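PDB 3ILK: uncharacterized tRNA/rRNA methyltransferase HI_0380 from Haemophilus influenzae, which is probably an RNA methyltransferase of the TrmH family that would use S-adenosyl-L-methionine to methylate tRNA or rRNA, although its actual substrate is not known. Local coordinates for residues A[31-36]-A[151-156]; A[6-11]-A[107-112]; A[191-196]-A[228-233]. All coordinates share one frame; numbering follows the deposited sequence. Where two conformers were deposited one is given.

Contact 1 of 3, residues A[31-36]-A[151-156]; sequences MGLTQL and LVSYEL
M31 and L33 lean against one flank of helix 145-169 from the turn that joins helix 18-31 to strand 35-39, inside the alpha/beta domain of a SPOUT methyltransferase, a class known for a trefoil knot in the C-terminal part of that domain. G32, at a positive phi, ends helix 18-31 in a Schellman motif, and the residues before and after it both send CB toward the helix. M31 is selenomethionine here. Its chain bends at chi2 (-64°) and again at chi3, and lies over the backbone of S153 and Y154 instead of pushing between side chains: CB is 3.6 Å from S153 O, and CG is 3.6 Å from Y154 N. The selenium carries on along the same path to Y154 CA at 3.7 Å. In Y154, CG stands anti to the backbone N (chi1 161°), which carries the ring away from segment 31-36; of its side chain, CB and the ring edge face M31. The selenium sits 5.5 Å from the ring centroid and 81° off the ring normal, a Met-aromatic contact made at the edge. The ring continues into the dimer interface, where Y154 OH hydrogen-bonds E155 of the second subunit; P135 of that subunit also packs on M31. In the conformer described, one of two modelled, L33 CD1 reaches L156 CD1 at 3.9 Å while I8 and I10 of the central sheet touch the same side chain. No hydrogen bond joins the two segments, but M31 O accepts one from R157 just beyond. S153 turns its polar end to its own helix: OG is hydrogen-bonded to V149 O, one turn back, and L33 CD1 lies against the same oxygen, 3.3 Å from S153 OG.

Contact 2 of 3, residues A[6-11]-A[107-112]; sequences ENIRIV and GKIAIV
I8 and I111 stand side by side on one face of a parallel strand pair, pointing the same way, with I8 CG2 4.0 Å from I111 CD1. I109 and I10 share that face. I109 crosses N7 at a slant, its CD1 4.0 Å from N7 OD1, and I10 CD1 comes to 4.4 Å from I111 CB. The opposite face carries R9, A110, V11 and V112. There V11 and V112 run alongside each other, V11 CB against V112 CG2 at 4.1 Å, while V11 CG2, lying beside its backbone N, turns to the methyl group of A110. R9 starts against the neighbouring strand, its CB 3.9 Å from I109 O. Its chain is extended at first, with CG anti to the backbone N (chi1 -178°), then bends at chi3, and NH1 is held outside the pair by the carbonyl oxygens of A71 and D73. Between the two faces runs a regular parallel ladder. I109 N bonds N7 O at 3.2 Å; R9 N donates to I109 O and R9 O accepts from I111 N, each at 2.9 Å; V11 N then bonds I111 O. The strands make an angle of 22°, a modest twist. They are neighbouring interior strands of the sheet, with 35-39 flanking 8-13 and 77-81 flanking 109-113; helix 95-104 covers I8 and I109 through V102, and helix 68-71 covers the valine face through A71 and F68.

Contact 3 of 3, residues A[191-196]-A[228-233]; sequences ERIYQS and GMLSAV
I193 of helix 180-197 packs on L230 and V233 of helix 220-240, following F186, Y189 and T190, which also touch L230. Just before it, R192 is salt-bridged to E234 of the partner helix. I193 directs CB at the other helix, and with CG2 anti to the backbone N and CG1 beside it (chi1 -74°), both branches take part. CG2 crosses V233 obliquely, 3.8 Å from V233 CG1; CG1 faces the backbone, 4.2 Å from L230 O. Y194 follows. Its CB is not aimed at the partner helix, but the ring reaches it with an edge, and Y194 CE2 comes to 3.6 Å from L230 CD2. That methyl approaches in the ring plane, and the two side chains cross at about a right angle. L230 CD2 also touches I193 CG2, more loosely, at 4.4 Å. All of this is apolar contact, for no hydrogen bond spans these segments. Farther along, S196 touches I237, a later residue of the partner helix. The segment axes come no closer than 10.5 Å and make an angle of 33°, with both chains running in broadly the same sense. The contact belongs to the helical C-terminal part of the protein, where helix 204-216 lies between the two in sequence and packs on E191, and the second subunit packs against it, its Y194 on V233 and its M229 on Y194.

In the fold
Contacts 1 and 2 form one continuous piece of the methyltransferase domain, their centres 10 Å apart. Strands 35-39 and 8-13 are neighbours in the sheet, and Q35 O lies 2.8 Å from I10 N in a probable hydrogen bond; T34 OG1 and E6 OE1, 2.9 Å apart, probably make another. Contact 2 lies nearer the cofactor site inferred by similarity: the I111 side chain is about 5 Å from that of T81, whereas in contact 1 Y154 stays about 10 Å from I134. Contact 3 belongs to the distant helical part, with its nearest atoms about 34 Å from contact 1 and 45 Å from contact 2. Contacts 1 and 3 both touch the second subunit.

Contact 1 of 3, residues A[31-36]-A[151-156]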
# COMPACT_ATOMS: atom_id res chain seq x y z
N MSE A 31 3.30 -2.72 15.13
CA MSE A 31 3.68 -3.72 14.11
C MSE A 31 3.92 -5.10 14.69
O MSE A 31 4.19 -6.05 13.94
CB MSE A 31 4.89 -3.25 13.28
CG MSE A 31 4.62 -2.01 12.47
SE MSE A 31 3.26 -2.25 11.10
CE MSE A 31 2.18 -0.67 11.39
N GLY A 32 3.79 -5.25 15.99
CA GLY A 32 3.93 -6.60 16.57
C GLY A 32 5.32 -6.91 17.14
O GLY A 32 5.56 -8.06 17.54
N LEU A 33 6.22 -5.93 17.16
CA LEU A 33 7.57 -6.10 17.77
C LEU A 33 7.48 -5.91 19.27
O LEU A 33 6.67 -5.10 19.77
CB LEU A 33 8.61 -5.14 17.18
CG LEU A 33 8.98 -5.43 15.72
CD1 LEU A 33 9.96 -4.39 15.17
CD2 LEU A 33 9.51 -6.87 15.53
N THR A 34 8.29 -6.66 19.99
CA THR A 34 8.24 -6.58 21.47
C THR A 34 9.59 -6.44 22.17
O THR A 34 9.60 -6.15 23.36
CB THR A 34 7.60 -7.85 22.04
OG1 THR A 34 8.32 -8.98 21.53
CG2 THR A 34 6.13 -7.99 21.62
N GLN A 35 10.72 -6.69 21.50
CA GLN A 35 11.99 -6.73 22.22
C GLN A 35 12.80 -5.50 21.99
O GLN A 35 13.34 -5.32 20.91
CB GLN A 35 12.86 -7.90 21.81
CG GLN A 35 12.15 -9.23 21.74
CD GLN A 35 12.37 -10.04 22.97
OE1 GLN A 35 13.10 -11.03 22.94
NE2 GLN A 35 11.76 -9.61 24.08
N LEU A 36 12.93 -4.71 23.04
CA LEU A 36 13.59 -3.44 22.99
C LEU A 36 14.85 -3.45 23.91
O LEU A 36 14.80 -3.88 25.06
CB LEU A 36 12.61 -2.31 23.42
CG LEU A 36 13.26 -0.94 23.47
CD1 LEU A 36 13.64 -0.48 22.05
CD2 LEU A 36 12.31 0.11 24.16
N LEU A 151 9.19 2.71 10.29
CA LEU A 151 9.29 2.23 8.90
C LEU A 151 9.91 0.87 8.83
O LEU A 151 9.47 0.01 8.04
CB LEU A 151 10.13 3.16 8.02
CG LEU A 151 9.61 4.51 7.55
CD1 LEU A 151 10.40 4.91 6.34
CD2 LEU A 151 8.14 4.41 7.19
N VAL A 152 10.92 0.63 9.65
CA VAL A 152 11.62 -0.72 9.55
C VAL A 152 10.65 -1.80 10.07
O VAL A 152 10.55 -2.92 9.50
CB VAL A 152 12.90 -0.72 10.38
CG1 VAL A 152 13.48 -2.16 10.55
CG2 VAL A 152 13.93 0.23 9.78
N SER A 153 9.95 -1.47 11.16
CA SER A 153 8.94 -2.37 11.81
C SER A 153 7.84 -2.72 10.83
O SER A 153 7.42 -3.89 10.73
CB SER A 153 8.28 -1.70 13.03
OG SER A 153 9.23 -1.40 14.04
N TYR A 154 7.36 -1.71 10.11
CA TYR A 154 6.34 -1.91 9.11
C TYR A 154 6.85 -2.91 8.00
O TYR A 154 6.17 -3.81 7.65
CB TYR A 154 5.89 -0.58 8.53
CG TYR A 154 5.19 -0.70 7.18
CD1 TYR A 154 3.82 -1.05 7.10
CD2 TYR A 154 5.86 -0.46 6.02
CE1 TYR A 154 3.19 -1.17 5.87
CE2 TYR A 154 5.22 -0.57 4.77
CZ TYR A 154 3.89 -0.92 4.72
OH TYR A 154 3.22 -1.02 3.51
N GLU A 155 8.05 -2.73 7.47
CA GLU A 155 8.56 -3.62 6.42
C GLU A 155 8.76 -5.00 7.01
O GLU A 155 8.50 -5.99 6.36
CB GLU A 155 9.88 -3.09 5.82
CG GLU A 155 9.77 -1.99 4.77
CD GLU A 155 9.06 -2.38 3.47
OE1 GLU A 155 9.24 -1.68 2.47
OE2 GLU A 155 8.33 -3.39 3.42
N LEU A 156 9.18 -5.07 8.28
CA LEU A 156 9.23 -6.35 8.97
C LEU A 156 7.87 -7.07 9.05
O LEU A 156 7.74 -8.27 8.66
CB LEU A 156 9.89 -6.25 10.33
CG LEU A 156 11.38 -5.90 10.37
CD1 LEU A 156 11.70 -5.52 11.81
CD2 LEU A 156 12.31 -7.06 9.85

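Contact 2 of 3, residues A[6-11]-A[107-112]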
# COMPACT_ATOMS: atom_id res chain seq x y z
N GLU A 6 9.24 -11.84 17.63
CA GLU A 6 9.85 -11.86 18.96
C GLU A 6 11.32 -12.28 19.00
O GLU A 6 12.04 -11.92 19.95
CB GLU A 6 9.01 -12.74 19.90
CG GLU A 6 7.87 -12.03 20.70
CD GLU A 6 6.78 -11.37 19.82
OE1 GLU A 6 7.05 -10.29 19.22
OE2 GLU A 6 5.63 -11.91 19.78
N ASN A 7 11.78 -13.05 18.01
CA ASN A 7 13.22 -13.24 17.80
C ASN A 7 13.96 -12.01 17.21
O ASN A 7 15.11 -12.16 16.73
CB ASN A 7 13.56 -14.52 16.99
CG ASN A 7 13.19 -14.41 15.47
OD1 ASN A 7 13.58 -15.27 14.65
ND2 ASN A 7 12.43 -13.38 15.12
N ILE A 8 13.33 -10.82 17.22
CA ILE A 8 13.99 -9.59 16.68
C ILE A 8 14.17 -8.57 17.80
O ILE A 8 13.21 -8.09 18.36
CB ILE A 8 13.16 -8.90 15.56
CG1 ILE A 8 12.91 -9.85 14.35
CG2 ILE A 8 13.80 -7.56 15.17
CD1 ILE A 8 11.64 -9.42 13.46
N ARG A 9 15.41 -8.26 18.12
CA ARG A 9 15.71 -7.25 19.13
C ARG A 9 15.94 -5.93 18.43
O ARG A 9 16.83 -5.82 17.58
CB ARG A 9 16.96 -7.67 19.94
CG ARG A 9 17.35 -6.67 21.08
CD ARG A 9 18.57 -7.13 21.87
NE ARG A 9 18.42 -8.51 22.37
CZ ARG A 9 19.41 -9.33 22.72
NH1 ARG A 9 20.70 -8.97 22.67
NH2 ARG A 9 19.10 -10.56 23.11
N ILE A 10 15.21 -4.91 18.86
CA ILE A 10 15.41 -3.54 18.40
C ILE A 10 16.36 -2.85 19.38
O ILE A 10 16.07 -2.76 20.57
CB ILE A 10 14.03 -2.80 18.31
CG1 ILE A 10 13.10 -3.46 17.27
CG2 ILE A 10 14.19 -1.27 18.01
CD1 ILE A 10 13.57 -3.36 15.83
N VAL A 11 17.51 -2.38 18.89
CA VAL A 11 18.46 -1.73 19.79
C VAL A 11 18.53 -0.24 19.49
O VAL A 11 18.75 0.15 18.37
CB VAL A 11 19.89 -2.33 19.63
CG1 VAL A 11 20.88 -1.60 20.63
CG2 VAL A 11 19.85 -3.93 19.77
N GLY A 107 17.68 -17.64 13.41
CA GLY A 107 18.40 -17.31 14.65
C GLY A 107 17.81 -16.02 15.17
O GLY A 107 16.73 -15.69 14.72
N LYS A 108 18.47 -15.36 16.14
CA LYS A 108 18.10 -14.03 16.62
C LYS A 108 18.83 -12.95 15.83
O LYS A 108 20.00 -13.12 15.47
CB LYS A 108 18.49 -13.85 18.11
CG LYS A 108 17.59 -14.55 19.13
CD LYS A 108 18.10 -14.28 20.54
CE LYS A 108 17.40 -15.13 21.55
NZ LYS A 108 18.06 -14.96 22.89
N ILE A 109 18.15 -11.82 15.65
CA ILE A 109 18.54 -10.74 14.82
C ILE A 109 18.51 -9.50 15.73
O ILE A 109 17.51 -9.27 16.47
CB ILE A 109 17.49 -10.56 13.64
CG1 ILE A 109 17.38 -11.82 12.79
CG2 ILE A 109 17.78 -9.30 12.80
CD1 ILE A 109 16.12 -12.62 13.10
N ALA A 110 19.58 -8.71 15.73
CA ALA A 110 19.43 -7.34 16.31
C ALA A 110 19.38 -6.32 15.16
O ALA A 110 20.12 -6.42 14.20
CB ALA A 110 20.62 -7.05 17.25
N ILE A 111 18.44 -5.40 15.20
CA ILE A 111 18.53 -4.25 14.34
C ILE A 111 18.88 -3.04 15.19
O ILE A 111 18.14 -2.70 16.09
CB ILE A 111 17.22 -4.07 13.56
CG1 ILE A 111 16.83 -5.44 12.90
CG2 ILE A 111 17.39 -2.99 12.53
CD1 ILE A 111 15.44 -5.41 12.28
N VAL A 112 20.00 -2.38 14.84
CA VAL A 112 20.61 -1.37 15.67
C VAL A 112 20.40 -0.06 14.97
O VAL A 112 20.77 0.10 13.81
CB VAL A 112 22.15 -1.64 15.94
CG1 VAL A 112 22.70 -0.65 17.01
CG2 VAL A 112 22.37 -3.14 16.41

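Contact 3 of 3, residues A[191-196]-A[228-233]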
# COMPACT_ATOMS: atom_id res chain seq x y z
N GLU A 191 -17.83 -18.28 -31.32
CA GLU A 191 -17.93 -18.10 -32.78
C GLU A 191 -19.35 -18.19 -33.31
O GLU A 191 -19.85 -17.23 -33.92
CB GLU A 191 -17.14 -19.15 -33.55
CG GLU A 191 -15.74 -19.44 -33.06
CD GLU A 191 -15.00 -20.40 -33.98
OE1 GLU A 191 -15.23 -20.34 -35.22
OE2 GLU A 191 -14.18 -21.20 -33.46
N ARG A 192 -19.97 -19.35 -33.10
CA ARG A 192 -21.38 -19.55 -33.46
C ARG A 192 -22.28 -18.38 -33.01
O ARG A 192 -23.04 -17.83 -33.81
CB ARG A 192 -21.91 -20.87 -32.90
CG ARG A 192 -23.37 -21.09 -33.32
CD ARG A 192 -23.93 -22.43 -32.92
NE ARG A 192 -24.61 -22.37 -31.63
CZ ARG A 192 -24.21 -23.05 -30.56
NH1 ARG A 192 -23.14 -23.84 -30.64
NH2 ARG A 192 -24.89 -22.96 -29.42
N ILE A 193 -22.18 -18.01 -31.73
CA ILE A 193 -23.05 -16.95 -31.18
C ILE A 193 -22.80 -15.59 -31.86
O ILE A 193 -23.74 -14.89 -32.26
CB ILE A 193 -22.93 -16.87 -29.62
CG1 ILE A 193 -23.67 -18.05 -28.95
CG2 ILE A 193 -23.39 -15.50 -29.06
CD1 ILE A 193 -25.19 -18.12 -29.24
N TYR A 194 -21.53 -15.24 -32.01
CA TYR A 194 -21.19 -13.95 -32.57
C TYR A 194 -21.30 -13.88 -34.09
O TYR A 194 -21.42 -12.79 -34.66
CB TYR A 194 -19.86 -13.45 -31.99
CG TYR A 194 -20.09 -12.96 -30.58
CD1 TYR A 194 -20.41 -11.62 -30.33
CD2 TYR A 194 -20.03 -13.83 -29.49
CE1 TYR A 194 -20.66 -11.17 -29.03
CE2 TYR A 194 -20.28 -13.39 -28.19
CZ TYR A 194 -20.58 -12.05 -27.97
OH TYR A 194 -20.82 -11.62 -26.69
N GLN A 195 -21.32 -15.04 -34.74
CA GLN A 195 -21.73 -15.14 -36.14
C GLN A 195 -23.24 -15.04 -36.26
O GLN A 195 -23.76 -14.52 -37.25
CB GLN A 195 -21.26 -16.46 -36.75
CG GLN A 195 -19.80 -16.47 -37.11
CD GLN A 195 -19.49 -17.45 -38.20
OE1 GLN A 195 -19.46 -18.67 -37.98
NE2 GLN A 195 -19.26 -16.93 -39.41
N SER A 196 -23.94 -15.57 -35.26
CA SER A 196 -25.40 -15.53 -35.22
C SER A 196 -25.84 -14.08 -35.11
O SER A 196 -26.83 -13.67 -35.72
CB SER A 196 -25.90 -16.34 -34.03
OG SER A 196 -27.31 -16.48 -34.05
N GLY A 228 -21.27 -19.00 -19.30
CA GLY A 228 -22.54 -18.56 -18.73
C GLY A 228 -23.08 -17.29 -19.38
O GLY A 228 -24.30 -17.12 -19.53
N MSE A 229 -22.17 -16.39 -19.75
CA MSE A 229 -22.53 -15.20 -20.54
C MSE A 229 -23.02 -15.60 -21.96
O MSE A 229 -24.06 -15.14 -22.41
CB MSE A 229 -21.38 -14.19 -20.59
CG MSE A 229 -20.96 -13.70 -19.18
SE MSE A 229 -19.21 -12.81 -19.01
CE MSE A 229 -19.81 -10.96 -19.25
N LEU A 230 -22.29 -16.47 -22.65
CA LEU A 230 -22.74 -16.95 -23.98
C LEU A 230 -24.14 -17.59 -23.99
O LEU A 230 -24.91 -17.40 -24.95
CB LEU A 230 -21.73 -17.92 -24.59
CG LEU A 230 -20.35 -17.34 -24.88
CD1 LEU A 230 -19.40 -18.47 -25.24
CD2 LEU A 230 -20.40 -16.29 -25.98
N SER A 231 -24.46 -18.33 -22.92
CA SER A 231 -25.79 -18.90 -22.74
C SER A 231 -26.80 -17.81 -22.48
O SER A 231 -27.92 -17.86 -22.98
CB SER A 231 -25.78 -19.90 -21.60
OG SER A 231 -24.73 -20.84 -21.85
N ALA A 232 -26.39 -16.81 -21.70
CA ALA A 232 -27.26 -15.66 -21.46
C ALA A 232 -27.64 -14.97 -22.79
O ALA A 232 -28.82 -14.79 -23.07
CB ALA A 232 -26.63 -14.73 -20.46
N VAL A 233 -26.65 -14.62 -23.61
CA VAL A 233 -26.85 -14.08 -24.96
C VAL A 233 -27.68 -15.03 -25.89
O VAL A 233 -28.57 -14.57 -26.61
CB VAL A 233 -25.47 -13.73 -25.64
CG1 VAL A 233 -25.67 -13.15 -27.05
CG2 VAL A 233 -24.70 -12.73 -24.79